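Long-range contact in ATP phosphoribosyltransferase (Methanobacterium thermoautotrophicum, PDB 2VD3), which probably catalyses the magnesium-dependent condensation of ATP with 5-phosphoribose 1-diphosphate, the first step of histidine biosynthesis: residues 54-58 / 68-72. Residues are numbered along the deposited sequence; the frame is centred on the assembly and turned at random.
Sequences AADIP and LGITG
Thr71 on strand 68-72 meets Ala54, Ile57 and Pro58, a worked example of one beta-branched side chain serving a polar and an apolar role at once. Its CB lies against Ile57 CB at 3.9 Å, where the two side chains run past each other in opposite directions. From there the branches part. With chi1 at -170°, OG1 extends opposite the backbone N and donates a 2.8 Å hydrogen bond to Ala54 O, the hydroxyl standing 31° off the carbonyl plane. CG2 takes the other course, meeting Ile57 CG2 at 3.8 Å and CD of the Pro58 ring, which the threonine side chain crosses at about a right angle. Ile57 also reaches along the strand: its CG2 rests on Gly69 CA, where a CB would collide with it, while CD1 approaches Ile70 O. Helix 73-79 supplies Ile76 beside Thr71 and Pro58. A valine in place of Thr71 would probably leave the Ala54 carbonyl without its hydroxyl donor. Chemically, then, a single hydrogen bond and buried aliphatic contacts join turn and strand within a beta-alpha-beta crossover (strand 47-52, helix 57-63, strand 68-72), whose two strands flank strand 5-10 and run parallel to it.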
loop_
_atom_site.group_PDB
_atom_site.type_symbol
_atom_site.label_atom_id
_atom_site.label_comp_id
_atom_site.label_asym_id
_atom_site.label_seq_id
_atom_site.Cartn_x
_atom_site.Cartn_y
_atom_site.Cartn_z
ATOM N N ALA A 54 2.722 17.860 9.123
ATOM C CA ALA A 54 3.241 18.353 10.398
ATOM C C ALA A 54 4.275 19.477 10.297
ATOM O O ALA A 54 4.318 20.348 11.160
ATOM C CB ALA A 54 3.795 17.188 11.233
ATOM N N ALA A 55 5.109 19.457 9.261
ATOM C CA ALA A 55 6.149 20.468 9.115
ATOM C C ALA A 55 5.592 21.800 8.612
ATOM O O ALA A 55 6.260 22.831 8.717
ATOM C CB ALA A 55 7.272 19.968 8.212
ATOM N N ASP A 56 4.374 21.772 8.079
ATOM C CA ASP A 56 3.724 22.963 7.536
ATOM C C ASP A 56 2.840 23.656 8.568
ATOM O O ASP A 56 2.471 24.817 8.408
ATOM C CB ASP A 56 2.867 22.584 6.320
ATOM C CG ASP A 56 3.687 22.223 5.107
ATOM O OD1 ASP A 56 3.215 21.385 4.323
ATOM O OD2 ASP A 56 4.787 22.781 4.910
ATOM N N ILE A 57 2.490 22.941 9.631
ATOM C CA ILE A 57 1.611 23.494 10.661
ATOM C C ILE A 57 2.143 24.769 11.368
ATOM O O ILE A 57 1.380 25.703 11.598
ATOM C CB ILE A 57 1.166 22.408 11.663
ATOM C CG1 ILE A 57 0.352 21.331 10.922
ATOM C CG2 ILE A 57 0.375 23.028 12.801
ATOM C CD1 ILE A 57 -0.247 20.224 11.789
ATOM N N PRO A 58 3.438 24.818 11.728
ATOM C CA PRO A 58 3.901 26.087 12.291
ATOM C C PRO A 58 3.564 27.310 11.409
ATOM O O PRO A 58 2.984 28.275 11.903
ATOM C CB PRO A 58 5.411 25.875 12.409
ATOM C CG PRO A 58 5.542 24.432 12.625
ATOM C CD PRO A 58 4.512 23.807 11.727
ATOM N N LEU A 68 -5.277 27.500 15.206
ATOM C CA LEU A 68 -4.558 26.655 16.147
ATOM C C LEU A 68 -3.947 25.496 15.382
ATOM O O LEU A 68 -4.407 25.146 14.285
ATOM C CB LEU A 68 -5.505 26.111 17.231
ATOM C CG LEU A 68 -6.293 27.076 18.134
ATOM C CD1 LEU A 68 -7.557 26.426 18.683
ATOM C CD2 LEU A 68 -5.438 27.550 19.270
ATOM N N GLY A 69 -2.901 24.903 15.958
ATOM C CA GLY A 69 -2.258 23.741 15.368
ATOM C C GLY A 69 -1.776 22.792 16.435
ATOM O O GLY A 69 -1.586 23.184 17.580
ATOM N N ILE A 70 -1.612 21.531 16.067
ATOM C CA ILE A 70 -1.026 20.540 16.950
ATOM C C ILE A 70 0.149 20.023 16.165
ATOM O O ILE A 70 -0.038 19.434 15.108
ATOM C CB ILE A 70 -2.008 19.381 17.233
ATOM C CG1 ILE A 70 -3.217 19.879 18.044
ATOM C CG2 ILE A 70 -1.286 18.197 17.929
ATOM C CD1 ILE A 70 -4.316 18.829 18.235
ATOM N N THR A 71 1.362 20.279 16.643
ATOM C CA THR A 71 2.558 19.782 15.960
ATOM C C THR A 71 3.743 19.676 16.913
ATOM O O THR A 71 3.625 20.007 18.095
ATOM C CB THR A 71 2.901 20.595 14.659
ATOM O OG1 THR A 71 3.933 19.918 13.930
ATOM C CG2 THR A 71 3.334 22.016 14.960
ATOM N N GLY A 72 4.872 19.202 16.396
ATOM C CA GLY A 72 6.045 18.939 17.215
ATOM C C GLY A 72 6.840 20.199 17.433
ATOM O O GLY A 72 6.928 21.034 16.544
#